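Local coordinates for putative sugar binding protein (Bacteroides vulgatus ATCC 8482, PDB 3KEZ) that probably binds sugars at the bacterial outer membrane as a calcium-containing member of the SusD family of nutrient-binding proteins, at residues Gln35-Tyr40 against Gly268-Gly273; Ser80-Leu85 against Pro441-Glu446. All coordinates share one frame; numbering follows the deposited sequence.

Contact 1: Gln35-Tyr40 against Gly268-Gly273; sequences QSSDAY and GKESMG
Ser37 meets Glu270 and the backbone that follows it through plain van der Waals contact. Its CB lies 3.5 Å from Glu270 O, and the peptide nitrogen of Ser271 is next to it. Ser37 OG packs on the aliphatic start of Glu270, 3.7 Å from Glu270 CB. No direct hydrogen bond joins the two segments.

Water does the polar work. Ser37 OG sits between its own backbone N and carbonyl carbon (chi1 63°), where two waters reach it. One of them also accepts from Glu270 N at 3.1 Å. The other, 2.7 Å from Ser37 OG, is placed to donate to Asp38 OD1 and Glu270 OE1. A third water lies between the two backbones, placed to donate to Ser37 O and Glu270 O, the latter at 2.6 Å. The last two waters have more acceptors in reach than protons to give.

Charge is the third element. Asp38 OD1 and Glu270 OE1 stand 4.4 Å apart with a water between them. The other carboxylate oxygen of Glu270, OE2, forms a salt bridge with Arg63, which probably eases the repulsion.

Each segment is shaped by a type I turn. In Ser36-Ala39 the turn is joined by an ST turn, in which Asp38 N donates to Ser36 OG at 3.0 Å. The Gly268-Ser271 turn ends at Ser271, the N-cap of the short helix 272-275. Ser271 OG is hydrogen-bonded to Thr328 O, and the Ser271 side chain lies about 5 Å from that of the calcium ligand Asn261 and near Asp329.

The contact thus joins two loop turns by a wet, partly buried seam. Residues 35-40 lie in the loop between helix 20-34 and helix 43-50. Asp38 rests on helix 80-96, Tyr40 touches strand 255-259, and Met272 packs against helix 43-50.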
loop_
_atom_site.group_PDB
_atom_site.type_symbol
_atom_site.label_atom_id
_atom_site.label_comp_id
_atom_site.label_asym_id
_atom_site.label_seq_id
_atom_site.Cartn_x
_atom_site.Cartn_y
_atom_site.Cartn_z
ATOM N N GLN A 35 4.538 12.157 1.542
ATOM C CA GLN A 35 5.730 11.851 2.352
ATOM C C GLN A 35 5.549 11.907 3.866
ATOM O O GLN A 35 6.401 11.388 4.601
ATOM C CB GLN A 35 6.906 12.785 1.990
ATOM C CG GLN A 35 7.603 12.357 0.746
ATOM C CD GLN A 35 8.314 13.471 0.057
ATOM O OE1 GLN A 35 8.838 14.404 0.709
ATOM N NE2 GLN A 35 8.374 13.380 -1.285
ATOM N N SER A 36 4.473 12.521 4.343
ATOM C CA SER A 36 4.261 12.658 5.793
ATOM C C SER A 36 4.182 11.304 6.467
ATOM O O SER A 36 3.657 10.348 5.892
ATOM C CB SER A 36 2.930 13.423 6.061
ATOM O OG SER A 36 2.600 13.455 7.434
ATOM N N SER A 37 4.639 11.226 7.711
ATOM C CA SER A 37 4.455 10.012 8.495
ATOM C C SER A 37 2.958 9.761 8.794
ATOM O O SER A 37 2.565 8.657 9.128
ATOM C CB SER A 37 5.276 10.052 9.781
ATOM O OG SER A 37 4.822 11.119 10.602
ATOM N N ASP A 38 2.126 10.789 8.652
ATOM C CA ASP A 38 0.687 10.599 8.737
ATOM C C ASP A 38 0.104 10.067 7.433
ATOM O O ASP A 38 -1.065 9.694 7.402
ATOM C CB ASP A 38 -0.019 11.911 9.129
ATOM C CG ASP A 38 0.101 12.223 10.625
ATOM O OD1 ASP A 38 0.544 11.359 11.401
ATOM O OD2 ASP A 38 -0.235 13.347 11.018
ATOM N N ALA A 39 0.884 10.091 6.355
ATOM C CA ALA A 39 0.443 9.556 5.073
ATOM C C ALA A 39 1.300 8.341 4.735
ATOM O O ALA A 39 1.349 7.376 5.531
ATOM C CB ALA A 39 0.477 10.641 3.958
ATOM N N TYR A 40 1.965 8.362 3.580
ATOM C CA TYR A 40 2.641 7.178 3.073
ATOM C C TYR A 40 4.036 6.901 3.651
ATOM O O TYR A 40 4.664 5.897 3.318
ATOM C CB TYR A 40 2.668 7.203 1.535
ATOM C CG TYR A 40 1.273 7.033 0.966
ATOM C CD1 TYR A 40 0.614 5.764 0.994
ATOM C CD2 TYR A 40 0.570 8.132 0.476
ATOM C CE1 TYR A 40 -0.685 5.619 0.480
ATOM C CE2 TYR A 40 -0.747 7.986 -0.037
ATOM C CZ TYR A 40 -1.354 6.745 -0.042
ATOM O OH TYR A 40 -2.641 6.645 -0.541
ATOM N N GLY A 268 10.287 12.540 9.971
ATOM C CA GLY A 268 10.344 12.476 11.434
ATOM C C GLY A 268 10.275 11.064 11.989
ATOM O O GLY A 268 10.165 10.071 11.255
ATOM N N LYS A 269 10.301 10.984 13.312
ATOM C CA LYS A 269 10.445 9.705 14.024
ATOM C C LYS A 269 9.203 8.796 14.012
ATOM O O LYS A 269 9.274 7.648 14.475
ATOM C CB LYS A 269 10.927 9.961 15.447
ATOM C CG LYS A 269 12.395 10.420 15.547
ATOM C CD LYS A 269 12.766 10.767 16.999
ATOM C CE LYS A 269 14.205 11.286 17.106
ATOM N NZ LYS A 269 14.594 11.589 18.516
ATOM N N GLU A 270 8.073 9.269 13.481
ATOM C CA GLU A 270 6.902 8.376 13.307
ATOM C C GLU A 270 6.867 7.710 11.924
ATOM O O GLU A 270 5.886 7.071 11.558
ATOM C CB GLU A 270 5.592 9.111 13.612
ATOM C CG GLU A 270 5.529 9.600 15.045
ATOM C CD GLU A 270 4.152 10.050 15.486
ATOM O OE1 GLU A 270 3.377 10.533 14.633
ATOM O OE2 GLU A 270 3.875 9.933 16.705
ATOM N N SER A 271 7.972 7.799 11.192
ATOM C CA SER A 271 8.102 7.163 9.884
ATOM C C SER A 271 8.375 5.658 10.035
ATOM O O SER A 271 8.829 5.208 11.086
ATOM C CB SER A 271 9.270 7.805 9.118
ATOM O OG SER A 271 10.511 7.407 9.693
HETATM N N MSE A 272 8.135 4.900 8.978
HETATM C CA MSE A 272 8.350 3.430 9.001
HETATM C C MSE A 272 9.770 3.069 9.396
HETATM O O MSE A 272 9.990 2.093 10.134
HETATM C CB MSE A 272 7.976 2.793 7.656
HETATM C CG MSE A 272 6.494 2.929 7.284
HETATM SE SE MSE A 272 5.425 1.952 8.526
HETATM C CE MSE A 272 5.700 0.109 7.875
ATOM N N GLY A 273 10.733 3.872 8.925
ATOM C CA GLY A 273 12.132 3.653 9.212
ATOM C C GLY A 273 12.418 3.680 10.698
ATOM O O GLY A 273 13.233 2.899 11.186
HETATM O O HOH W 1 7.243 11.948 12.256
HETATM O O HOH W 2 2.711 10.250 11.988
HETATM O O HOH W 3 3.309 6.979 11.650
#

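Contact 2: Ser80-Leu85 against Pro441-Glu446; sequences SHWSYL and PIPKKE. With EDO (1,2-ethanediol), chain H.
Glu446, which packs against Trp82, has its carboxylate oxygen OE2 gripped by two groups. OE2 accepts from O1 of a bound 1,2-ethanediol at 3.0 Å and from Asn450 ND2. The diol probably comes from the crystallisation liquor. The other oxygen, OE1, accepts a weak hydrogen bond from the indole nitrogen of Trp82, with NE1 to OE1 at 3.2 Å. This bond is bent, with an N-H...O angle of 140°. The carboxylate plane is turned 45° from the ring plane. The two oxygens thus have separate partners, which should limit rotation of the carboxylate.

The Glu446 chain crosses the Trp82 side chain at about a right angle. It leaves the backbone with CG anti to N (chi1 -179°) and then bends at chi2. Its CG reaches the six-membered part of the indole, 3.7 Å from Trp82 CZ2.

Pro443 is the N-cap residue of helix 444-449, so the contact joins the start of that helix to the first turns of helix 80-96. This brings a late part of the chain against the helical framework of a SusD-family protein. One face of the Trp82 ring is met by Pro443 CD, 3.9 Å above its plane and offset toward the rim. Pro443 CG packs nearer the Trp82 backbone, 3.6 Å from Trp82 CB. At the far end of the indole, Ile442 CD1 touches Trp82 CZ3 at 3.7 Å.

Beside this apolar patch a water may bridge Ser83 OG and Lys445 NZ, but this is doubtful because Ser83 has a second conformer. Trp82 also meets the ring of Tyr86 in its own helix, and Phe134 (edge-to-face) and Leu130 of helix 109-134.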
loop_
_atom_site.group_PDB
_atom_site.type_symbol
_atom_site.label_atom_id
_atom_site.label_comp_id
_atom_site.label_asym_id
_atom_site.label_seq_id
_atom_site.Cartn_x
_atom_site.Cartn_y
_atom_site.Cartn_z
ATOM N N SER A 80 -6.130 11.717 10.543
ATOM C CA SER A 80 -5.095 11.968 9.539
ATOM C C SER A 80 -5.320 11.237 8.214
ATOM O O SER A 80 -5.055 11.786 7.171
ATOM C CB SER A 80 -3.729 11.543 10.083
ATOM O OG SER A 80 -3.837 10.287 10.795
ATOM N N HIS A 81 -5.774 9.985 8.284
ATOM C CA HIS A 81 -6.000 9.206 7.084
ATOM C C HIS A 81 -6.989 9.974 6.229
ATOM O O HIS A 81 -6.752 10.182 5.057
ATOM C CB HIS A 81 -6.565 7.816 7.394
ATOM C CG HIS A 81 -5.843 7.085 8.493
ATOM N ND1 HIS A 81 -5.984 7.401 9.838
ATOM C CD2 HIS A 81 -5.008 6.023 8.442
ATOM C CE1 HIS A 81 -5.252 6.569 10.555
ATOM N NE2 HIS A 81 -4.650 5.721 9.732
ATOM N N TRP A 82 -8.098 10.365 6.847
ATOM C CA TRP A 82 -9.156 11.109 6.172
ATOM C C TRP A 82 -8.679 12.454 5.569
ATOM O O TRP A 82 -8.807 12.697 4.336
ATOM C CB TRP A 82 -10.282 11.303 7.200
ATOM C CG TRP A 82 -11.533 11.894 6.667
ATOM C CD1 TRP A 82 -11.848 13.205 6.599
ATOM C CD2 TRP A 82 -12.664 11.170 6.139
ATOM N NE1 TRP A 82 -13.111 13.363 6.058
ATOM C CE2 TRP A 82 -13.626 12.124 5.761
ATOM C CE3 TRP A 82 -12.932 9.811 5.916
ATOM C CZ2 TRP A 82 -14.870 11.760 5.194
ATOM C CZ3 TRP A 82 -14.169 9.452 5.374
ATOM C CH2 TRP A 82 -15.116 10.432 5.014
ATOM N N SER A 83 -8.090 13.288 6.444
ATOM C CA SER A 83 -7.661 14.640 6.071
ATOM C C SER A 83 -6.563 14.645 5.022
ATOM O O SER A 83 -6.653 15.386 4.062
ATOM C CB SER A 83 -7.269 15.501 7.296
ATOM O OG SER A 83 -6.574 14.781 8.306
ATOM N N TYR A 84 -5.549 13.783 5.186
ATOM C CA TYR A 84 -4.444 13.744 4.257
ATOM C C TYR A 84 -4.879 13.243 2.869
ATOM O O TYR A 84 -4.550 13.851 1.850
ATOM C CB TYR A 84 -3.285 12.898 4.810
ATOM C CG TYR A 84 -2.334 13.694 5.663
ATOM C CD1 TYR A 84 -2.710 14.116 6.918
ATOM C CD2 TYR A 84 -1.048 14.053 5.190
ATOM C CE1 TYR A 84 -1.868 14.880 7.700
ATOM C CE2 TYR A 84 -0.187 14.841 5.974
ATOM C CZ TYR A 84 -0.604 15.224 7.241
ATOM O OH TYR A 84 0.205 16.002 8.063
ATOM N N LEU A 85 -5.667 12.170 2.840
ATOM C CA LEU A 85 -6.128 11.644 1.554
ATOM C C LEU A 85 -7.058 12.633 0.819
ATOM O O LEU A 85 -6.947 12.802 -0.403
ATOM C CB LEU A 85 -6.728 10.240 1.728
ATOM C CG LEU A 85 -5.628 9.234 2.074
ATOM C CD1 LEU A 85 -6.165 7.948 2.606
ATOM C CD2 LEU A 85 -4.640 9.009 0.902
ATOM N N PRO A 441 -13.453 4.277 12.429
ATOM C CA PRO A 441 -14.657 5.071 12.447
ATOM C C PRO A 441 -14.454 6.378 11.680
ATOM O O PRO A 441 -13.299 6.845 11.511
ATOM C CB PRO A 441 -14.889 5.318 13.939
ATOM C CG PRO A 441 -13.478 5.299 14.548
ATOM C CD PRO A 441 -12.647 4.411 13.670
ATOM N N ILE A 442 -15.546 6.977 11.212
ATOM C CA ILE A 442 -15.465 8.293 10.550
ATOM C C ILE A 442 -14.957 9.274 11.604
ATOM O O ILE A 442 -15.407 9.216 12.747
ATOM C CB ILE A 442 -16.806 8.738 9.934
ATOM C CG1 ILE A 442 -17.311 7.739 8.888
ATOM C CG2 ILE A 442 -16.652 10.102 9.253
ATOM C CD1 ILE A 442 -16.349 7.472 7.689
ATOM N N PRO A 443 -13.960 10.133 11.261
ATOM C CA PRO A 443 -13.441 10.975 12.334
ATOM C C PRO A 443 -14.460 11.970 12.860
ATOM O O PRO A 443 -15.242 12.532 12.084
ATOM C CB PRO A 443 -12.285 11.735 11.687
ATOM C CG PRO A 443 -12.013 11.056 10.387
ATOM C CD PRO A 443 -13.031 10.040 10.121
ATOM N N LYS A 444 -14.421 12.201 14.163
ATOM C CA LYS A 444 -15.375 13.102 14.837
ATOM C C LYS A 444 -15.466 14.465 14.175
ATOM O O LYS A 444 -16.562 15.045 14.080
ATOM C CB LYS A 444 -15.019 13.273 16.326
ATOM C CG LYS A 444 -16.093 14.000 17.162
ATOM C CD LYS A 444 -15.834 13.873 18.664
ATOM C CE LYS A 444 -17.027 14.393 19.476
ATOM N NZ LYS A 444 -17.503 15.703 18.936
ATOM N N LYS A 445 -14.325 14.977 13.728
ATOM C CA LYS A 445 -14.301 16.325 13.162
ATOM C C LYS A 445 -15.173 16.368 11.918
ATOM O O LYS A 445 -15.901 17.344 11.699
ATOM C CB LYS A 445 -12.873 16.798 12.879
ATOM C CG LYS A 445 -12.285 16.393 11.547
ATOM C CD LYS A 445 -10.747 16.517 11.510
ATOM C CE LYS A 445 -10.263 17.948 11.610
ATOM N NZ LYS A 445 -8.782 18.003 11.807
ATOM N N GLU A 446 -15.168 15.274 11.159
ATOM C CA GLU A 446 -16.011 15.160 9.974
ATOM C C GLU A 446 -17.460 14.998 10.354
ATOM O O GLU A 446 -18.314 15.674 9.774
ATOM C CB GLU A 446 -15.573 13.994 9.077
ATOM C CG GLU A 446 -16.411 13.858 7.806
ATOM C CD GLU A 446 -16.186 14.979 6.809
ATOM O OE1 GLU A 446 -15.128 15.640 6.907
ATOM O OE2 GLU A 446 -17.063 15.183 5.933
HETATM C C1 EDO H . -15.267 14.965 2.490
HETATM O O1 EDO H . -16.165 15.823 3.190
HETATM C C2 EDO H . -14.016 15.785 2.246
HETATM O O2 EDO H . -13.371 16.039 3.497
HETATM O O HOH W 4 -6.824 15.598 10.684
#

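Overall arrangement
Contacts 1 and 2 lie about 17 Å apart, centre to centre, and share helix 80-96. Contact 2 uses its first turns directly, while the loop 35-40 of contact 1 leans on the same turns. Tyr40 OH lies 3.4 Å from Leu85 CD2, and Ser36 CB lies 3.4 Å from Tyr84 CE2. The order along the chain is 35-40, 80-85, 268-273, 441-446, so the two contacts interleave. Each ties an early segment to one from the later part of the chain. Contact 1 stands near the calcium site, and contact 2 lies away from it. Together they join an early loop and helix to segments from the second half of the chain, within the SusD-family fold.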